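Local coordinates for protein protease Do-like 2, chloroplastic (Arabidopsis thaliana, PDB 4FLN) that acts as a chloroplast serine protease that makes the primary cut in the photodamaged D1 protein of photosystem II, at residues Pro253-Leu258 against Tyr326-Lys331; Thr275-Leu280 against Asp305-Cys310; Val281-Pro286 against Leu294-Val299; Asp335-Gly340 against Val352-Arg357. All coordinates share one frame; numbering follows the deposited sequence.

Contact 1 (Pro253-Leu258 against Tyr326-Lys331); sequences PCLGVL and YLISQK
Beside the peptide-binding groove of the PDZ domain, Pro253 and Leu255, in the loop leading into strand 257-261, pack on Ile328 in the last turn of helix 325-329 and on Lys331 just after it. The CG-CD edge of the Pro253 ring lies against the carbonyls of Ile328 and Lys331, with Pro253 CD 3.3 Å from Lys331 O and Pro253 CG 3.6 Å from Ile328 O. Beside it, Pro253 CG also touches Lys331 CB at 3.8 Å. The rest of the Lys331 chain bends away at chi2, and its NZ forms a salt bridge with Asp304. An alanine in place of Pro253 would remove CG and CD and would probably leave the Lys331 CB and carbonyl without their packing partner. As in PDZ domains generally, both elements line the ligand: the backbones of Pro253, Leu255 and Val257 hydrogen-bond to a bound peptide, and Ile328 packs on the peptide backbone. Ile328 reaches the loop with both branches. Its CG2, anti to the backbone N, comes within 3.5 Å of Pro253 O and 3.7 Å of Cys254 CA. The other branch extends from CG1 and brings Ile328 CD1 to 3.6 Å from Leu255 CB, the two side chains crossing at about a right angle. Next to Ile328 in the helix, Ser329 OG donates to Tyr326 O at 2.7 Å, tying down the final turn.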
loop_
_atom_site.group_PDB
_atom_site.type_symbol
_atom_site.label_atom_id
_atom_site.label_comp_id
_atom_site.label_asym_id
_atom_site.label_seq_id
_atom_site.Cartn_x
_atom_site.Cartn_y
_atom_site.Cartn_z
ATOM N N PRO B 253 -9.089 -40.853 12.640
ATOM C CA PRO B 253 -9.902 -40.565 13.826
ATOM C C PRO B 253 -9.285 -39.519 14.755
ATOM O O PRO B 253 -8.092 -39.243 14.686
ATOM C CB PRO B 253 -9.996 -41.928 14.518
ATOM C CG PRO B 253 -8.764 -42.630 14.108
ATOM C CD PRO B 253 -8.412 -42.157 12.732
ATOM N N CYS B 254 -10.116 -38.933 15.607
ATOM C CA CYS B 254 -9.637 -38.068 16.677
ATOM C C CYS B 254 -10.159 -38.588 18.016
ATOM O O CYS B 254 -11.136 -39.342 18.072
ATOM C CB CYS B 254 -10.085 -36.621 16.464
ATOM S SG CYS B 254 -11.845 -36.344 16.766
ATOM N N LEU B 255 -9.499 -38.185 19.089
ATOM C CA LEU B 255 -9.863 -38.631 20.419
ATOM C C LEU B 255 -11.062 -37.862 20.943
ATOM O O LEU B 255 -11.662 -38.265 21.939
ATOM C CB LEU B 255 -8.683 -38.441 21.366
ATOM C CG LEU B 255 -8.913 -38.819 22.831
ATOM C CD1 LEU B 255 -9.510 -40.234 22.977
ATOM C CD2 LEU B 255 -7.608 -38.678 23.607
ATOM N N GLY B 256 -11.387 -36.749 20.281
ATOM C CA GLY B 256 -12.537 -35.931 20.627
ATOM C C GLY B 256 -12.429 -35.133 21.914
ATOM O O GLY B 256 -13.421 -34.941 22.618
ATOM N N VAL B 257 -11.235 -34.631 22.206
ATOM C CA VAL B 257 -10.957 -34.059 23.521
ATOM C C VAL B 257 -10.102 -32.781 23.443
ATOM O O VAL B 257 -9.286 -32.633 22.537
ATOM C CB VAL B 257 -10.311 -35.154 24.431
ATOM C CG1 VAL B 257 -9.071 -34.656 25.136
ATOM C CG2 VAL B 257 -11.327 -35.685 25.411
ATOM N N LEU B 258 -10.302 -31.862 24.389
ATOM C CA LEU B 258 -9.571 -30.589 24.429
ATOM C C LEU B 258 -8.603 -30.562 25.615
ATOM O O LEU B 258 -9.027 -30.477 26.765
ATOM C CB LEU B 258 -10.566 -29.433 24.548
ATOM C CG LEU B 258 -10.230 -27.992 24.143
ATOM C CD1 LEU B 258 -10.395 -27.042 25.331
ATOM C CD2 LEU B 258 -8.850 -27.873 23.538
ATOM N N TYR B 326 -0.209 -38.065 17.135
ATOM C CA TYR B 326 0.261 -39.070 16.182
ATOM C C TYR B 326 -0.331 -40.468 16.403
ATOM O O TYR B 326 -0.791 -41.105 15.454
ATOM C CB TYR B 326 1.793 -39.151 16.147
ATOM C CG TYR B 326 2.297 -40.335 15.342
ATOM C CD1 TYR B 326 2.784 -41.475 15.972
ATOM C CD2 TYR B 326 2.249 -40.328 13.950
ATOM C CE1 TYR B 326 3.226 -42.559 15.243
ATOM C CE2 TYR B 326 2.689 -41.416 13.208
ATOM C CZ TYR B 326 3.175 -42.527 13.861
ATOM O OH TYR B 326 3.617 -43.612 13.133
ATOM N N LEU B 327 -0.310 -40.950 17.643
ATOM C CA LEU B 327 -0.855 -42.273 17.925
ATOM C C LEU B 327 -2.310 -42.307 17.514
ATOM O O LEU B 327 -2.758 -43.226 16.838
ATOM C CB LEU B 327 -0.737 -42.621 19.409
ATOM C CG LEU B 327 0.684 -42.814 19.925
ATOM C CD1 LEU B 327 0.673 -43.175 21.402
ATOM C CD2 LEU B 327 1.368 -43.883 19.100
ATOM N N ILE B 328 -3.045 -41.284 17.926
ATOM C CA ILE B 328 -4.459 -41.198 17.629
ATOM C C ILE B 328 -4.714 -41.302 16.128
ATOM O O ILE B 328 -5.651 -41.971 15.694
ATOM C CB ILE B 328 -5.030 -39.882 18.155
ATOM C CG1 ILE B 328 -4.871 -39.815 19.672
ATOM C CG2 ILE B 328 -6.473 -39.722 17.735
ATOM C CD1 ILE B 328 -5.216 -38.459 20.243
ATOM N N SER B 329 -3.866 -40.649 15.339
ATOM C CA SER B 329 -4.060 -40.587 13.898
ATOM C C SER B 329 -3.723 -41.905 13.185
ATOM O O SER B 329 -4.169 -42.148 12.066
ATOM C CB SER B 329 -3.232 -39.447 13.307
ATOM O OG SER B 329 -1.845 -39.703 13.456
ATOM N N GLN B 330 -2.938 -42.760 13.825
ATOM C CA GLN B 330 -2.519 -43.999 13.176
ATOM C C GLN B 330 -3.580 -45.089 13.280
ATOM O O GLN B 330 -3.405 -46.196 12.764
ATOM C CB GLN B 330 -1.166 -44.483 13.709
ATOM C CG GLN B 330 0.019 -43.986 12.885
ATOM C CD GLN B 330 -0.229 -44.111 11.388
ATOM O OE1 GLN B 330 -0.756 -43.192 10.751
ATOM N NE2 GLN B 330 0.138 -45.251 10.823
ATOM N N LYS B 331 -4.684 -44.765 13.940
ATOM C CA LYS B 331 -5.790 -45.697 14.084
ATOM C C LYS B 331 -6.715 -45.576 12.883
ATOM O O LYS B 331 -6.510 -44.731 12.018
ATOM C CB LYS B 331 -6.569 -45.400 15.374
ATOM C CG LYS B 331 -5.792 -45.615 16.680
ATOM C CD LYS B 331 -5.541 -47.098 16.955
ATOM C CE LYS B 331 -5.010 -47.319 18.361
ATOM N NZ LYS B 331 -4.629 -48.733 18.611
#

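Contact 2 (Thr275-Leu280 against Asp305-Cys310); sequences TNEGVL and DLHVGC
Glu277, Cys310 and Val308 carry most of this contact, in which the two segments meet almost at right angles (89°). The Glu277 carboxylate reaches across to His307. Its OE2 lies 3.2 Å from His307 CB, while OE1 sits over one face of the imidazole, offset toward the rim, with carboxylate and ring planes 47° apart. Nearer the backbone, Glu277 CB passes 3.4 Å from Val308 O, and that same carbonyl accepts a hydrogen bond from Gly278 N at 2.6 Å. With an alanine in place of Glu277 the carboxylate would be gone, and His307 would probably lose the group lying over its ring and be freer to turn. Cys310 packs against Asn276 and Val279: its SG is 3.3 Å from Asn276 CB and its carbonyl O 3.7 Å from Val279 CG1. Val308 completes the apolar part: its CG1, anti to the backbone N (chi1 158°), faces Val279 CG1 at 4.2 Å, and the side chain also packs on Val314 and Phe324. Strand 299-303 pairs with both strand 279-284 and strand 306-307, so the crossing joins the segments flanking one strand in the curled antiparallel sheet typical of a PDZ domain.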
loop_
_atom_site.group_PDB
_atom_site.type_symbol
_atom_site.label_atom_id
_atom_site.label_comp_id
_atom_site.label_asym_id
_atom_site.label_seq_id
_atom_site.Cartn_x
_atom_site.Cartn_y
_atom_site.Cartn_z
ATOM N N THR B 275 5.277 -37.500 39.255
ATOM C CA THR B 275 6.379 -37.146 38.357
ATOM C C THR B 275 5.980 -36.091 37.335
ATOM O O THR B 275 5.181 -35.199 37.630
ATOM C CB THR B 275 6.909 -38.375 37.594
ATOM O OG1 THR B 275 5.818 -39.039 36.940
ATOM C CG2 THR B 275 7.597 -39.345 38.547
ATOM N N ASN B 276 6.514 -36.212 36.122
ATOM C CA ASN B 276 6.100 -35.331 35.043
ATOM C C ASN B 276 5.426 -36.129 33.938
ATOM O O ASN B 276 6.093 -36.705 33.077
ATOM C CB ASN B 276 7.322 -34.594 34.486
ATOM C CG ASN B 276 8.516 -35.515 34.286
ATOM O OD1 ASN B 276 8.418 -36.723 34.502
ATOM N ND2 ASN B 276 9.646 -34.949 33.869
ATOM N N GLU B 277 4.098 -36.095 33.928
ATOM C CA GLU B 277 3.313 -36.839 32.956
ATOM C C GLU B 277 1.905 -36.279 32.878
ATOM O O GLU B 277 1.410 -35.666 33.823
ATOM C CB GLU B 277 3.237 -38.318 33.340
ATOM C CG GLU B 277 4.427 -39.157 32.902
ATOM C CD GLU B 277 4.152 -40.644 32.986
ATOM O OE1 GLU B 277 3.061 -41.015 33.470
ATOM O OE2 GLU B 277 5.022 -41.440 32.564
ATOM N N GLY B 278 1.246 -36.516 31.757
ATOM C CA GLY B 278 -0.164 -36.223 31.667
ATOM C C GLY B 278 -0.577 -34.874 31.140
ATOM O O GLY B 278 0.070 -33.852 31.352
ATOM N N VAL B 279 -1.712 -34.888 30.465
ATOM C CA VAL B 279 -2.346 -33.681 29.994
ATOM C C VAL B 279 -3.766 -33.662 30.572
ATOM O O VAL B 279 -4.401 -34.708 30.696
ATOM C CB VAL B 279 -2.339 -33.647 28.457
ATOM C CG1 VAL B 279 -0.924 -33.533 27.966
ATOM C CG2 VAL B 279 -2.951 -34.907 27.893
ATOM N N LEU B 280 -4.241 -32.481 30.963
ATOM C CA LEU B 280 -5.561 -32.331 31.582
ATOM C C LEU B 280 -6.690 -32.207 30.549
ATOM O O LEU B 280 -6.574 -31.469 29.573
ATOM C CB LEU B 280 -5.566 -31.123 32.514
ATOM C CG LEU B 280 -6.812 -30.788 33.339
ATOM C CD1 LEU B 280 -7.246 -31.949 34.221
ATOM C CD2 LEU B 280 -6.557 -29.550 34.195
ATOM N N ASP B 305 -0.715 -47.989 26.429
ATOM C CA ASP B 305 0.456 -48.266 27.279
ATOM C C ASP B 305 1.749 -47.530 26.902
ATOM O O ASP B 305 2.840 -47.929 27.320
ATOM C CB ASP B 305 0.724 -49.776 27.391
ATOM C CG ASP B 305 -0.425 -50.528 28.044
ATOM O OD1 ASP B 305 -0.601 -50.404 29.277
ATOM O OD2 ASP B 305 -1.150 -51.247 27.322
ATOM N N LEU B 306 1.622 -46.438 26.156
ATOM C CA LEU B 306 2.721 -45.492 26.000
ATOM C C LEU B 306 2.435 -44.306 26.912
ATOM O O LEU B 306 1.327 -43.774 26.913
ATOM C CB LEU B 306 2.857 -45.030 24.546
ATOM C CG LEU B 306 3.244 -46.091 23.507
ATOM C CD1 LEU B 306 2.990 -45.595 22.092
ATOM C CD2 LEU B 306 4.700 -46.528 23.677
ATOM N N HIS B 307 3.419 -43.904 27.703
ATOM C CA HIS B 307 3.215 -42.817 28.652
ATOM C C HIS B 307 3.218 -41.454 27.980
ATOM O O HIS B 307 3.996 -41.203 27.064
ATOM C CB HIS B 307 4.257 -42.872 29.774
ATOM C CG HIS B 307 4.006 -43.958 30.775
ATOM N ND1 HIS B 307 2.739 -44.300 31.197
ATOM C CD2 HIS B 307 4.857 -44.781 31.429
ATOM C CE1 HIS B 307 2.820 -45.285 32.073
ATOM N NE2 HIS B 307 4.095 -45.597 32.231
ATOM N N VAL B 308 2.347 -40.574 28.461
ATOM C CA VAL B 308 2.169 -39.231 27.913
ATOM C C VAL B 308 2.725 -38.202 28.885
ATOM O O VAL B 308 2.331 -38.187 30.058
ATOM C CB VAL B 308 0.666 -38.949 27.678
ATOM C CG1 VAL B 308 0.393 -37.484 27.643
ATOM C CG2 VAL B 308 0.185 -39.616 26.403
ATOM N N GLY B 309 3.623 -37.338 28.402
ATOM C CA GLY B 309 4.299 -36.364 29.260
ATOM C C GLY B 309 3.556 -35.086 29.650
ATOM O O GLY B 309 2.393 -34.894 29.303
ATOM N N CYS B 310 4.243 -34.211 30.380
ATOM C CA CYS B 310 3.756 -32.862 30.703
ATOM C C CYS B 310 3.165 -32.149 29.472
ATOM O O CYS B 310 1.998 -31.738 29.461
ATOM C CB CYS B 310 4.889 -32.007 31.310
ATOM S SG CYS B 310 5.271 -32.396 33.027
#

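Contact 3 (Val281-Pro286 against Leu294-Val299)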
loop_
_atom_site.group_PDB
_atom_site.type_symbol
_atom_site.label_atom_id
_atom_site.label_comp_id
_atom_site.label_asym_id
_atom_site.label_seq_id
_atom_site.Cartn_x
_atom_site.Cartn_y
_atom_site.Cartn_z
ATOM N N VAL B 281 -7.782 -32.935 30.767
ATOM C CA VAL B 281 -8.896 -32.873 29.846
ATOM C C VAL B 281 -9.777 -31.696 30.215
ATOM O O VAL B 281 -10.374 -31.658 31.290
ATOM C CB VAL B 281 -9.732 -34.152 29.933
ATOM C CG1 VAL B 281 -10.976 -34.042 29.042
ATOM C CG2 VAL B 281 -8.884 -35.336 29.551
ATOM N N ARG B 282 -9.800 -30.709 29.328
ATOM C CA ARG B 282 -10.589 -29.492 29.496
ATOM C C ARG B 282 -12.018 -29.559 28.959
ATOM O O ARG B 282 -12.933 -28.975 29.525
ATOM C CB ARG B 282 -9.830 -28.294 28.925
ATOM C CG ARG B 282 -8.526 -28.003 29.667
ATOM C CD ARG B 282 -8.776 -27.437 31.066
ATOM N NE ARG B 282 -9.258 -28.451 31.992
ATOM C CZ ARG B 282 -10.009 -28.198 33.057
ATOM N NH1 ARG B 282 -10.372 -26.956 33.329
ATOM N NH2 ARG B 282 -10.402 -29.190 33.846
ATOM N N ARG B 283 -12.185 -30.239 27.831
ATOM C CA ARG B 283 -13.484 -30.343 27.186
ATOM C C ARG B 283 -13.539 -31.619 26.353
ATOM O O ARG B 283 -12.508 -32.121 25.903
ATOM C CB ARG B 283 -13.747 -29.125 26.294
ATOM C CG ARG B 283 -15.059 -28.424 26.569
ATOM C CD ARG B 283 -14.873 -27.233 27.503
ATOM N NE ARG B 283 -15.811 -27.234 28.629
ATOM C CZ ARG B 283 -16.969 -26.580 28.653
ATOM N NH1 ARG B 283 -17.364 -25.867 27.603
ATOM N NH2 ARG B 283 -17.737 -26.645 29.733
ATOM N N VAL B 284 -14.748 -32.134 26.154
ATOM C CA VAL B 284 -14.977 -33.308 25.320
ATOM C C VAL B 284 -16.033 -32.987 24.268
ATOM O O VAL B 284 -16.954 -32.210 24.518
ATOM C CB VAL B 284 -15.472 -34.498 26.160
ATOM C CG1 VAL B 284 -14.412 -34.928 27.137
ATOM C CG2 VAL B 284 -16.732 -34.117 26.910
ATOM N N GLU B 285 -15.895 -33.580 23.091
ATOM C CA GLU B 285 -16.914 -33.455 22.057
ATOM C C GLU B 285 -18.104 -34.389 22.302
ATOM O O GLU B 285 -17.948 -35.604 22.406
ATOM C CB GLU B 285 -16.318 -33.718 20.678
ATOM C CG GLU B 285 -15.653 -32.514 20.047
ATOM C CD GLU B 285 -14.988 -32.853 18.729
ATOM O OE1 GLU B 285 -15.663 -33.441 17.848
ATOM O OE2 GLU B 285 -13.784 -32.546 18.582
ATOM N N PRO B 286 -19.309 -33.814 22.377
ATOM C CA PRO B 286 -20.547 -34.561 22.626
ATOM C C PRO B 286 -20.825 -35.657 21.608
ATOM O O PRO B 286 -21.515 -36.605 21.957
ATOM C CB PRO B 286 -21.629 -33.483 22.528
ATOM C CG PRO B 286 -20.922 -32.220 22.859
ATOM C CD PRO B 286 -19.556 -32.368 22.260
ATOM N N LEU B 294 -14.549 -40.157 29.212
ATOM C CA LEU B 294 -13.797 -39.084 29.880
ATOM C C LEU B 294 -14.652 -37.942 30.477
ATOM O O LEU B 294 -15.784 -37.718 30.043
ATOM C CB LEU B 294 -12.734 -38.525 28.938
ATOM C CG LEU B 294 -11.840 -39.619 28.362
ATOM C CD1 LEU B 294 -10.835 -39.042 27.404
ATOM C CD2 LEU B 294 -11.139 -40.355 29.481
ATOM N N LYS B 295 -14.099 -37.234 31.466
ATOM C CA LYS B 295 -14.726 -36.040 32.041
ATOM C C LYS B 295 -13.713 -34.915 32.221
ATOM O O LYS B 295 -12.518 -35.172 32.367
ATOM C CB LYS B 295 -15.316 -36.346 33.416
ATOM C CG LYS B 295 -16.071 -37.646 33.503
ATOM C CD LYS B 295 -16.397 -37.983 34.945
ATOM C CE LYS B 295 -17.032 -39.355 35.042
ATOM N NZ LYS B 295 -17.087 -39.838 36.449
ATOM N N GLU B 296 -14.187 -33.670 32.248
ATOM C CA GLU B 296 -13.307 -32.553 32.567
ATOM C C GLU B 296 -12.621 -32.861 33.881
ATOM O O GLU B 296 -13.277 -33.229 34.850
ATOM C CB GLU B 296 -14.091 -31.255 32.751
ATOM C CG GLU B 296 -15.195 -30.988 31.748
ATOM C CD GLU B 296 -16.014 -29.762 32.126
ATOM O OE1 GLU B 296 -16.756 -29.247 31.263
ATOM O OE2 GLU B 296 -15.911 -29.313 33.288
ATOM N N GLY B 297 -11.306 -32.703 33.930
ATOM C CA GLY B 297 -10.582 -32.956 35.162
ATOM C C GLY B 297 -9.831 -34.274 35.132
ATOM O O GLY B 297 -9.028 -34.566 36.019
ATOM N N ASP B 298 -10.099 -35.076 34.107
ATOM C CA ASP B 298 -9.319 -36.279 33.862
ATOM C C ASP B 298 -7.931 -35.922 33.329
ATOM O O ASP B 298 -7.769 -35.012 32.510
ATOM C CB ASP B 298 -10.041 -37.196 32.872
ATOM C CG ASP B 298 -11.251 -37.886 33.486
ATOM O OD1 ASP B 298 -11.594 -37.577 34.651
ATOM O OD2 ASP B 298 -11.864 -38.736 32.799
ATOM N N VAL B 299 -6.924 -36.638 33.800
ATOM C CA VAL B 299 -5.594 -36.436 33.279
ATOM C C VAL B 299 -5.219 -37.665 32.495
ATOM O O VAL B 299 -4.966 -38.703 33.090
ATOM C CB VAL B 299 -4.585 -36.294 34.413
ATOM C CG1 VAL B 299 -3.176 -36.097 33.843
ATOM C CG2 VAL B 299 -4.990 -35.144 35.344
HETATM O O HOH W 1 -13.256 -28.619 34.600
#
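Val281 and Arg283 of strand 279-284 meet Glu296, Gly297 and Asp298 of a type II beta turn that leads into the next strand of the PDZ sheet. Two backbone hydrogen bonds fix the turn to the strand: Val281 N donates to Asp298 O at 2.7 Å, and Gly297 N returns a bond to Val281 O at 3.0 Å. Within the turn Asp298 N bonds to Lys295 O, and Asp298 OD2 takes Lys295 N from above the carboxylate plane while forming a salt bridge with Arg343. The apolar contact is looser, with Val284 CG1 4.4 Å from Leu294 CB. Arg282 and Arg283 form a classic beta bulge opposite Leu258. Both side chains start away from the turn and bend back toward it, where they make the charged interactions. Arg283 NH2 forms a salt bridge to the syn side of Glu296 OE1 at 3.2 Å, somewhat out of the carboxylate plane, and NE adds a weak bond to the same oxygen; the guanidinium and carboxylate planes are 45° apart. The other carboxylate oxygen, Glu296 OE2, receives a hydrogen bond at 3.0 Å from a water that weakly accepts from Arg282 NH2.

Contact 4 (Asp335-Gly340 against Val352-Arg357); sequences DIAEIG and VVLRPR
Ile339 has CG1 anti to its carbonyl carbon (chi1 -60°) and an extended chain beyond it, which carries CD1 to 3.8 Å from Val352 CG2, the branch of the valine that likewise lies anti to its own carbonyl carbon. The two side chains cross obliquely. Leu354 turns in the same sense (chi1 -42°), bringing CD1 to 4.0 Å from Ala337 CB and CG to 3.7 Å from Asp335 O. Ala337 and Ile339 also pack on Phe303, and Leu354 on Pro253, so this face of the sheet turns into the domain interior. The strands form the beta hairpin 336-343/346-353 of the PDZ sheet. Ala337 and Val352 are its antiparallel hydrogen-bonded pair in this region, joined by Ala337 N to Val352 O and Val352 N to Ala337 O, both 3.0 Å. Two residues toward the open end of the hairpin, Leu354 N donates to Asp335 O at 2.9 Å. The same oxygen receives a CA-H...O contact from Val353. Between these bonds lies the non-hydrogen-bonded pair Ile336 and Val353, whose side chains occupy the opposite, more exposed face, with Ile336 CG1 4.3 Å from Val353 CG2. The Asp335 carboxylate turns away from strand 346-353, its OD2 accepting a hydrogen bond from Phe332 N.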
loop_
_atom_site.group_PDB
_atom_site.type_symbol
_atom_site.label_atom_id
_atom_site.label_comp_id
_atom_site.label_asym_id
_atom_site.label_seq_id
_atom_site.Cartn_x
_atom_site.Cartn_y
_atom_site.Cartn_z
ATOM N N ASP B 335 -11.862 -47.760 15.572
ATOM C CA ASP B 335 -10.909 -48.451 16.442
ATOM C C ASP B 335 -11.054 -48.079 17.908
ATOM O O ASP B 335 -11.486 -46.975 18.248
ATOM C CB ASP B 335 -9.470 -48.172 16.014
ATOM C CG ASP B 335 -9.055 -48.960 14.796
ATOM O OD1 ASP B 335 -9.854 -49.808 14.320
ATOM O OD2 ASP B 335 -7.914 -48.737 14.329
ATOM N N ILE B 336 -10.670 -49.002 18.778
ATOM C CA ILE B 336 -10.642 -48.722 20.206
ATOM C C ILE B 336 -9.209 -48.519 20.701
ATOM O O ILE B 336 -8.307 -49.289 20.364
ATOM C CB ILE B 336 -11.325 -49.844 21.005
ATOM C CG1 ILE B 336 -12.789 -49.985 20.565
ATOM C CG2 ILE B 336 -11.205 -49.589 22.494
ATOM C CD1 ILE B 336 -13.703 -50.666 21.577
ATOM N N ALA B 337 -9.005 -47.469 21.484
ATOM C CA ALA B 337 -7.726 -47.244 22.157
ATOM C C ALA B 337 -7.892 -47.424 23.658
ATOM O O ALA B 337 -8.893 -46.997 24.224
ATOM C CB ALA B 337 -7.190 -45.844 21.862
ATOM N N GLU B 338 -6.920 -48.063 24.301
ATOM C CA GLU B 338 -6.903 -48.120 25.754
ATOM C C GLU B 338 -6.211 -46.887 26.318
ATOM O O GLU B 338 -5.132 -46.510 25.881
ATOM C CB GLU B 338 -6.234 -49.395 26.237
ATOM C CG GLU B 338 -6.903 -50.654 25.712
ATOM C CD GLU B 338 -6.294 -51.914 26.279
ATOM O OE1 GLU B 338 -6.544 -53.004 25.717
ATOM O OE2 GLU B 338 -5.569 -51.811 27.291
ATOM N N ILE B 339 -6.845 -46.240 27.281
ATOM C CA ILE B 339 -6.307 -44.998 27.798
ATOM C C ILE B 339 -6.190 -45.014 29.319
ATOM O O ILE B 339 -7.179 -45.166 30.034
ATOM C CB ILE B 339 -7.148 -43.798 27.316
ATOM C CG1 ILE B 339 -7.138 -43.732 25.786
ATOM C CG2 ILE B 339 -6.631 -42.498 27.915
ATOM C CD1 ILE B 339 -7.989 -42.622 25.197
ATOM N N GLY B 340 -4.957 -44.911 29.797
ATOM C CA GLY B 340 -4.690 -44.712 31.206
ATOM C C GLY B 340 -5.006 -43.319 31.717
ATOM O O GLY B 340 -4.481 -42.317 31.222
ATOM N N VAL B 352 -11.809 -46.219 24.571
ATOM C CA VAL B 352 -12.504 -45.184 23.820
ATOM C C VAL B 352 -12.564 -45.507 22.341
ATOM O O VAL B 352 -11.563 -45.881 21.742
ATOM C CB VAL B 352 -11.826 -43.824 23.967
ATOM C CG1 VAL B 352 -12.659 -42.763 23.272
ATOM C CG2 VAL B 352 -11.643 -43.477 25.433
ATOM N N VAL B 353 -13.744 -45.373 21.752
ATOM C CA VAL B 353 -13.864 -45.498 20.310
ATOM C C VAL B 353 -13.382 -44.199 19.685
ATOM O O VAL B 353 -13.723 -43.114 20.164
ATOM C CB VAL B 353 -15.319 -45.756 19.860
ATOM C CG1 VAL B 353 -15.389 -45.879 18.335
ATOM C CG2 VAL B 353 -15.888 -46.995 20.537
ATOM N N LEU B 354 -12.585 -44.311 18.626
ATOM C CA LEU B 354 -12.078 -43.139 17.928
ATOM C C LEU B 354 -12.754 -42.956 16.575
ATOM O O LEU B 354 -12.668 -43.816 15.707
ATOM C CB LEU B 354 -10.574 -43.262 17.718
ATOM C CG LEU B 354 -9.798 -43.796 18.911
ATOM C CD1 LEU B 354 -8.335 -44.011 18.544
ATOM C CD2 LEU B 354 -9.949 -42.846 20.073
ATOM N N ARG B 355 -13.421 -41.829 16.385
ATOM C CA ARG B 355 -13.979 -41.531 15.075
ATOM C C ARG B 355 -13.436 -40.208 14.558
ATOM O O ARG B 355 -12.942 -39.393 15.338
ATOM C CB ARG B 355 -15.511 -41.543 15.112
ATOM C CG ARG B 355 -16.091 -42.915 15.423
ATOM C CD ARG B 355 -17.159 -43.325 14.416
ATOM N NE ARG B 355 -16.677 -44.335 13.475
ATOM C CZ ARG B 355 -17.068 -45.606 13.468
ATOM N NH1 ARG B 355 -17.956 -46.030 14.346
ATOM N NH2 ARG B 355 -16.571 -46.451 12.576
ATOM N N PRO B 356 -13.493 -40.011 13.234
ATOM C CA PRO B 356 -13.069 -38.756 12.612
ATOM C C PRO B 356 -13.856 -37.588 13.177
ATOM O O PRO B 356 -15.000 -37.766 13.577
ATOM C CB PRO B 356 -13.403 -38.964 11.130
ATOM C CG PRO B 356 -14.235 -40.185 11.061
ATOM C CD PRO B 356 -13.877 -41.014 12.232
ATOM N N ARG B 357 -13.239 -36.416 13.228
ATOM C CA ARG B 357 -13.887 -35.244 13.796
ATOM C C ARG B 357 -15.208 -34.946 13.095
ATOM O O ARG B 357 -15.312 -35.072 11.875
ATOM C CB ARG B 357 -12.966 -34.034 13.693
ATOM C CG ARG B 357 -13.224 -32.988 14.748
ATOM C CD ARG B 357 -11.921 -32.378 15.237
ATOM N NE ARG B 357 -12.132 -31.595 16.447
ATOM C CZ ARG B 357 -12.509 -30.321 16.448
ATOM N NH1 ARG B 357 -12.709 -29.693 15.299
ATOM N NH2 ARG B 357 -12.682 -29.672 17.593
#

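Overall arrangement
All four contacts lie in or beside one curled PDZ sheet, contact 1 bringing in helix 325-329. Contacts 1 and 2 are mainly buried, whereas 3 and 4 each have an exposed side. Contacts 2 and 3 share strand 279-284, and contact 1 joins it through the backbone bonds of Leu258 to Arg282 and Arg283. Contact 4 lies closest to contact 1, with centres about 7 Å apart, and Leu255 packs on Ile339 between them. Chemistry varies with place: contact 1 is packing beside the peptide groove, contact 2 a single backbone bond with a carboxylate over an imidazole, contact 4 regular strand pairing. Contact 3 adds ion pairs, and its Glu285 forms a salt bridge with Arg357 of contact 4.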